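Local coordinates for VOC domain-containing protein (Streptococcus mutans, PDB 3L7T) that binds zinc through a glyoxalase-type fold and may act as a lactoylglutathione lyase, at residues E107-D112 and K118-F123; I52-F57 and R83-Y88. All blocks are in the same frame, centred on the assembly; numbering follows the deposited sequence.

Contact 1: residues E107-D112 and K118-F123; sequences EEVRYD and KMAFFF
Arg110 and Met119 form the hydrogen-bonded pair of this antiparallel hairpin: Arg110 N donates to Met119 O at 3.0 Å, and Met119 N returns a bond to Arg110 O at 2.9 Å. Both carbonyls also take a weaker CA-H contact, Met119 O from Val109 CA and Arg110 O from Lys118 CA. Around Glu108 direct bonding is interrupted and a water links the two segments, donating a hydrogen bond to Glu108 O at 2.8 Å and accepting one from Phe121 N. Beyond it Glu107 N donates to Phe121 O at 2.9 Å, while Glu107 O accepts from Arg96 NE of helix 92-102. The carboxylate of Glu107 reaches the rim of the Phe123 ring, OE2 standing 3.6 Å from CE2 and close to the ring plane. On one face Met119 bends at its last torsion, bringing CE to 3.8 Å from Arg110 CG. On the other, Lys118 runs beside Tyr111, CG near the ring atom CE1. The Asp112 carboxylate is held from outside the two segments, OD1 by Tyr114 N and OD2 by His133 NE2, while Asp112 CA packs against Met119 SD. Main-chain groups and one water therefore do most of the polar joining, while the side chains add mainly apolar contact along a largely solvent-facing edge.

Contact 2: residues I52-F57 and R83-Y88; sequences IELEIF and RHLAFY
Leu54 holds CG anti to its carbonyl carbon (chi1 -55°), whereas Leu85 carries CG anti to its backbone nitrogen (chi1 173°); with these settings the two branched ends meet between the strands, Leu54 CA and Leu85 CA being 10.4 Å apart. The methyls CD2 of Leu54 and CD2 of Leu85 touch at 4.0 Å, one side chain lying aslant the other. The second methyl of Leu54 is put to use as well: CD1 approaches the rim of the Phe87 ring, 4.3 Å from CE1 and near the ring plane. One leucine thus spreads its two branches over two partners, all three residues are buried, and the contact is purely apolar. Phe29 also touches both Leu54 and Phe87. Of the residues next in sequence to the leucines, Glu55 is a zinc ligand together with His8, and His84 NE2 is hydrogen-bonded to His8 NE2 of the second subunit. Strand 52-58 runs between strands 5-12 and 42-49 in one sheet, while strand 81-88 lies beside 129-133 in another and pairs antiparallel with a strand of the second subunit, so the leucines link the two sheets of the chain.

In the fold
Both segments of contact 2 precede those of contact 1 in the sequence, and the contact centres lie about 17 Å apart. They share the sheet ordered 81-88, 129-133, 118-123, 110-111: contact 2 uses its first strand, contact 1 its last two. Contact 2 also reaches the other sheet, through strand 52-58, which has the same 1-4-3-2 strand order, as expected of the paired beta-alpha-beta-beta-beta modules of the glyoxalase fold. Phe121 CE1 packs 4.0 Å from His84 CD2, their rings edge-to-face. Phe121 thus reaches the zinc-binding positions His84 and Glu131, which hold no zinc in this chain of the model; segments 52-57 and 83-88 carry Glu55, which does, and His84 next to the touching leucines.

Contact 1: residues E107-D112 and K118-F123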
loop_
_atom_site.group_PDB
_atom_site.type_symbol
_atom_site.label_atom_id
_atom_site.label_comp_id
_atom_site.label_asym_id
_atom_site.label_seq_id
_atom_site.Cartn_x
_atom_site.Cartn_y
_atom_site.Cartn_z
ATOM N N GLU A 107 -19.366 2.249 -2.926
ATOM C CA GLU A 107 -20.180 1.044 -2.742
ATOM C C GLU A 107 -20.923 1.051 -1.398
ATOM O O GLU A 107 -20.625 1.854 -0.499
ATOM C CB GLU A 107 -19.311 -0.212 -2.934
ATOM C CG GLU A 107 -18.760 -0.305 -4.370
ATOM C CD GLU A 107 -17.902 -1.544 -4.644
ATOM O OE1 GLU A 107 -17.488 -2.224 -3.674
ATOM O OE2 GLU A 107 -17.605 -1.811 -5.837
ATOM N N GLU A 108 -21.961 0.222 -1.288
ATOM C CA GLU A 108 -22.809 0.223 -0.098
ATOM C C GLU A 108 -21.958 0.097 1.148
ATOM O O GLU A 108 -21.009 -0.684 1.184
ATOM C CB GLU A 108 -23.741 -0.988 -0.086
ATOM C CG GLU A 108 -25.015 -0.840 -0.843
ATOM C CD GLU A 108 -25.870 -2.087 -0.710
ATOM O OE1 GLU A 108 -26.319 -2.383 0.422
ATOM O OE2 GLU A 108 -25.983 -2.819 -1.715
ATOM N N VAL A 109 -22.453 0.680 2.222
ATOM C CA VAL A 109 -21.870 0.470 3.529
ATOM C C VAL A 109 -22.011 -0.989 3.961
ATOM O O VAL A 109 -23.126 -1.526 4.029
ATOM C CB VAL A 109 -22.521 1.391 4.562
ATOM C CG1 VAL A 109 -22.052 1.046 5.957
ATOM C CG2 VAL A 109 -22.217 2.844 4.223
ATOM N N ARG A 110 -20.884 -1.616 4.288
ATOM C CA ARG A 110 -20.904 -2.928 4.893
ATOM C C ARG A 110 -20.204 -2.919 6.240
ATOM O O ARG A 110 -19.753 -1.875 6.703
ATOM C CB ARG A 110 -20.284 -3.970 3.980
ATOM C CG ARG A 110 -19.039 -3.528 3.269
ATOM C CD ARG A 110 -18.947 -4.209 1.903
ATOM N NE ARG A 110 -19.626 -5.505 1.889
ATOM C CZ ARG A 110 -19.002 -6.674 2.026
ATOM N NH1 ARG A 110 -17.684 -6.703 2.187
ATOM N NH2 ARG A 110 -19.688 -7.811 1.995
ATOM N N TYR A 111 -20.222 -4.040 6.922
ATOM C CA TYR A 111 -19.694 -4.116 8.261
ATOM C C TYR A 111 -18.454 -5.004 8.292
ATOM O O TYR A 111 -18.398 -5.981 7.634
ATOM C CB TYR A 111 -20.765 -4.596 9.246
ATOM C CG TYR A 111 -21.976 -3.731 9.275
ATOM C CD1 TYR A 111 -22.141 -2.788 10.245
ATOM C CD2 TYR A 111 -22.937 -3.835 8.313
ATOM C CE1 TYR A 111 -23.218 -1.986 10.268
ATOM C CE2 TYR A 111 -24.014 -3.033 8.321
ATOM C CZ TYR A 111 -24.158 -2.103 9.300
ATOM O OH TYR A 111 -25.261 -1.307 9.298
ATOM N N ASP A 112 -17.451 -4.616 9.050
ATOM C CA ASP A 112 -16.204 -5.365 9.122
ATOM C C ASP A 112 -16.514 -6.736 9.669
ATOM O O ASP A 112 -17.301 -6.874 10.564
ATOM C CB ASP A 112 -15.189 -4.653 10.012
ATOM C CG ASP A 112 -13.855 -5.293 9.993
ATOM O OD1 ASP A 112 -13.742 -6.446 10.328
ATOM O OD2 ASP A 112 -12.883 -4.651 9.653
ATOM N N LYS A 118 -18.575 -0.188 10.653
ATOM C CA LYS A 118 -18.933 0.194 9.295
ATOM C C LYS A 118 -17.714 0.499 8.413
ATOM O O LYS A 118 -16.717 1.044 8.867
ATOM C CB LYS A 118 -19.885 1.390 9.304
ATOM C CG LYS A 118 -21.253 1.086 9.862
ATOM C CD LYS A 118 -21.787 2.287 10.628
ATOM C CE LYS A 118 -22.979 2.917 9.921
ATOM N NZ LYS A 118 -24.113 1.962 9.774
ATOM N N MET A 119 -17.843 0.224 7.124
ATOM C CA MET A 119 -16.755 0.519 6.187
ATOM C C MET A 119 -17.382 0.597 4.811
ATOM O O MET A 119 -18.492 0.102 4.619
ATOM C CB MET A 119 -15.720 -0.591 6.205
ATOM C CG MET A 119 -16.325 -1.944 6.009
ATOM S SD MET A 119 -15.142 -3.281 6.192
ATOM C CE MET A 119 -15.824 -4.456 5.028
ATOM N N ALA A 120 -16.674 1.199 3.848
ATOM C CA ALA A 120 -17.196 1.285 2.487
ATOM C C ALA A 120 -16.017 1.472 1.535
ATOM O O ALA A 120 -15.076 2.174 1.870
ATOM C CB ALA A 120 -18.161 2.443 2.371
ATOM N N PHE A 121 -16.036 0.769 0.406
ATOM C CA PHE A 121 -15.054 0.975 -0.661
ATOM C C PHE A 121 -15.428 2.027 -1.688
ATOM O O PHE A 121 -16.589 2.137 -2.132
ATOM C CB PHE A 121 -14.757 -0.333 -1.401
ATOM C CG PHE A 121 -13.867 -1.280 -0.640
ATOM C CD1 PHE A 121 -12.477 -1.178 -0.726
ATOM C CD2 PHE A 121 -14.421 -2.291 0.128
ATOM C CE1 PHE A 121 -11.655 -2.063 -0.041
ATOM C CE2 PHE A 121 -13.615 -3.179 0.817
ATOM C CZ PHE A 121 -12.229 -3.062 0.741
ATOM N N PHE A 122 -14.411 2.755 -2.126
ATOM C CA PHE A 122 -14.501 3.610 -3.314
ATOM C C PHE A 122 -13.206 3.391 -4.090
ATOM O O PHE A 122 -12.402 2.547 -3.700
ATOM C CB PHE A 122 -14.717 5.080 -2.909
ATOM C CG PHE A 122 -13.607 5.672 -2.087
ATOM C CD1 PHE A 122 -12.794 6.668 -2.629
ATOM C CD2 PHE A 122 -13.468 5.361 -0.721
ATOM C CE1 PHE A 122 -11.867 7.314 -1.849
ATOM C CE2 PHE A 122 -12.526 5.977 0.049
ATOM C CZ PHE A 122 -11.700 6.959 -0.515
ATOM N N PHE A 123 -13.005 4.108 -5.193
ATOM C CA PHE A 123 -11.870 3.812 -6.070
ATOM C C PHE A 123 -11.215 5.081 -6.581
ATOM O O PHE A 123 -11.880 6.077 -6.763
ATOM C CB PHE A 123 -12.320 2.941 -7.248
ATOM C CG PHE A 123 -12.935 1.642 -6.819
ATOM C CD1 PHE A 123 -12.154 0.506 -6.683
ATOM C CD2 PHE A 123 -14.266 1.595 -6.438
ATOM C CE1 PHE A 123 -12.698 -0.674 -6.216
ATOM C CE2 PHE A 123 -14.816 0.423 -5.932
ATOM C CZ PHE A 123 -14.039 -0.719 -5.841
HETATM O O HOH W 1 -18.387 -1.053 0.408
#

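Contact 2: residues I52-F57 and R83-Y88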
loop_
_atom_site.group_PDB
_atom_site.type_symbol
_atom_site.label_atom_id
_atom_site.label_comp_id
_atom_site.label_asym_id
_atom_site.label_seq_id
_atom_site.Cartn_x
_atom_site.Cartn_y
_atom_site.Cartn_z
ATOM N N ILE A 52 1.644 9.438 8.427
ATOM C CA ILE A 52 2.203 8.647 7.353
ATOM C C ILE A 52 2.126 9.548 6.129
ATOM O O ILE A 52 1.138 10.259 5.959
ATOM C CB ILE A 52 1.346 7.366 7.159
ATOM C CG1 ILE A 52 1.654 6.379 8.287
ATOM C CG2 ILE A 52 1.566 6.731 5.776
ATOM C CD1 ILE A 52 0.687 5.232 8.428
ATOM N N GLU A 53 3.091 9.455 5.231
ATOM C CA GLU A 53 2.951 10.145 3.949
ATOM C C GLU A 53 2.394 9.204 2.869
ATOM O O GLU A 53 2.649 8.014 2.892
ATOM C CB GLU A 53 4.300 10.716 3.502
ATOM C CG GLU A 53 4.864 11.763 4.465
ATOM C CD GLU A 53 6.102 12.468 3.908
ATOM O OE1 GLU A 53 6.422 12.303 2.707
ATOM O OE2 GLU A 53 6.768 13.177 4.680
ATOM N N LEU A 54 1.665 9.752 1.908
ATOM C CA LEU A 54 1.324 9.016 0.675
ATOM C C LEU A 54 2.164 9.608 -0.435
ATOM O O LEU A 54 2.152 10.821 -0.616
ATOM C CB LEU A 54 -0.156 9.245 0.327
ATOM C CG LEU A 54 -1.125 8.904 1.438
ATOM C CD1 LEU A 54 -2.579 9.176 0.927
ATOM C CD2 LEU A 54 -0.964 7.490 1.905
ATOM N N GLU A 55 2.936 8.778 -1.138
ATOM C CA GLU A 55 3.792 9.271 -2.206
ATOM C C GLU A 55 3.134 8.907 -3.510
ATOM O O GLU A 55 3.061 7.736 -3.843
ATOM C CB GLU A 55 5.160 8.583 -2.177
ATOM C CG GLU A 55 6.044 8.955 -1.016
ATOM C CD GLU A 55 7.455 8.425 -1.188
ATOM O OE1 GLU A 55 7.647 7.476 -2.000
ATOM O OE2 GLU A 55 8.311 8.848 -0.380
ATOM N N ILE A 56 2.666 9.892 -4.256
ATOM C CA ILE A 56 2.031 9.617 -5.534
ATOM C C ILE A 56 3.051 9.826 -6.669
ATOM O O ILE A 56 3.634 10.916 -6.797
ATOM C CB ILE A 56 0.817 10.517 -5.735
ATOM C CG1 ILE A 56 -0.134 10.479 -4.528
ATOM C CG2 ILE A 56 0.100 10.174 -7.037
ATOM C CD1 ILE A 56 -0.739 9.165 -4.250
ATOM N N PHE A 57 3.219 8.812 -7.515
ATOM C CA PHE A 57 4.144 8.908 -8.638
ATOM C C PHE A 57 3.367 8.838 -9.920
ATOM O O PHE A 57 2.594 7.922 -10.119
ATOM C CB PHE A 57 5.134 7.748 -8.639
ATOM C CG PHE A 57 6.167 7.823 -7.549
ATOM C CD1 PHE A 57 7.406 8.407 -7.786
ATOM C CD2 PHE A 57 5.937 7.205 -6.327
ATOM C CE1 PHE A 57 8.406 8.412 -6.808
ATOM C CE2 PHE A 57 6.943 7.168 -5.347
ATOM C CZ PHE A 57 8.173 7.795 -5.599
ATOM N N ARG A 83 -2.338 -4.182 -2.146
ATOM C CA ARG A 83 -3.666 -4.428 -2.675
ATOM C C ARG A 83 -4.533 -3.183 -2.566
ATOM O O ARG A 83 -5.004 -2.658 -3.579
ATOM C CB ARG A 83 -4.314 -5.594 -1.898
ATOM C CG ARG A 83 -5.634 -6.066 -2.460
ATOM C CD ARG A 83 -6.279 -7.102 -1.523
ATOM N NE ARG A 83 -7.557 -7.514 -2.083
ATOM C CZ ARG A 83 -8.499 -8.203 -1.440
ATOM N NH1 ARG A 83 -8.309 -8.643 -0.198
ATOM N NH2 ARG A 83 -9.639 -8.469 -2.069
ATOM N N HIS A 84 -4.800 -2.745 -1.332
ATOM C CA HIS A 84 -5.653 -1.589 -1.095
ATOM C C HIS A 84 -5.262 -0.885 0.197
ATOM O O HIS A 84 -4.375 -1.335 0.923
ATOM C CB HIS A 84 -7.146 -1.957 -1.125
ATOM C CG HIS A 84 -7.639 -2.670 0.100
ATOM N ND1 HIS A 84 -7.986 -4.003 0.096
ATOM C CD2 HIS A 84 -7.925 -2.212 1.344
ATOM C CE1 HIS A 84 -8.421 -4.347 1.297
ATOM N NE2 HIS A 84 -8.354 -3.286 2.082
ATOM N N LEU A 85 -5.863 0.270 0.415
ATOM C CA LEU A 85 -5.491 1.152 1.496
ATOM C C LEU A 85 -6.778 1.632 2.111
ATOM O O LEU A 85 -7.727 1.990 1.408
ATOM C CB LEU A 85 -4.688 2.337 0.910
ATOM C CG LEU A 85 -4.277 3.518 1.762
ATOM C CD1 LEU A 85 -3.411 3.038 2.875
ATOM C CD2 LEU A 85 -3.489 4.504 0.886
ATOM N N ALA A 86 -6.833 1.624 3.441
ATOM C CA ALA A 86 -8.041 2.017 4.135
ATOM C C ALA A 86 -7.736 3.188 5.029
ATOM O O ALA A 86 -6.651 3.247 5.607
ATOM C CB ALA A 86 -8.552 0.840 4.997
ATOM N N PHE A 87 -8.705 4.096 5.170
ATOM C CA PHE A 87 -8.544 5.278 5.999
ATOM C C PHE A 87 -9.546 5.230 7.133
ATOM O O PHE A 87 -10.717 4.887 6.928
ATOM C CB PHE A 87 -8.833 6.542 5.170
ATOM C CG PHE A 87 -7.934 6.700 4.002
ATOM C CD1 PHE A 87 -6.606 7.100 4.190
ATOM C CD2 PHE A 87 -8.384 6.409 2.710
ATOM C CE1 PHE A 87 -5.730 7.212 3.103
ATOM C CE2 PHE A 87 -7.516 6.511 1.613
ATOM C CZ PHE A 87 -6.184 6.919 1.813
ATOM N N TYR A 88 -9.107 5.662 8.314
ATOM C CA TYR A 88 -10.011 5.908 9.425
ATOM C C TYR A 88 -10.859 7.177 9.225
ATOM O O TYR A 88 -10.346 8.225 8.798
ATOM C CB TYR A 88 -9.219 5.961 10.735
ATOM C CG TYR A 88 -10.077 6.201 11.953
ATOM C CD1 TYR A 88 -10.792 5.167 12.548
ATOM C CD2 TYR A 88 -10.209 7.479 12.481
ATOM C CE1 TYR A 88 -11.626 5.413 13.647
ATOM C CE2 TYR A 88 -11.012 7.727 13.582
ATOM C CZ TYR A 88 -11.705 6.693 14.168
ATOM O OH TYR A 88 -12.491 6.963 15.264
#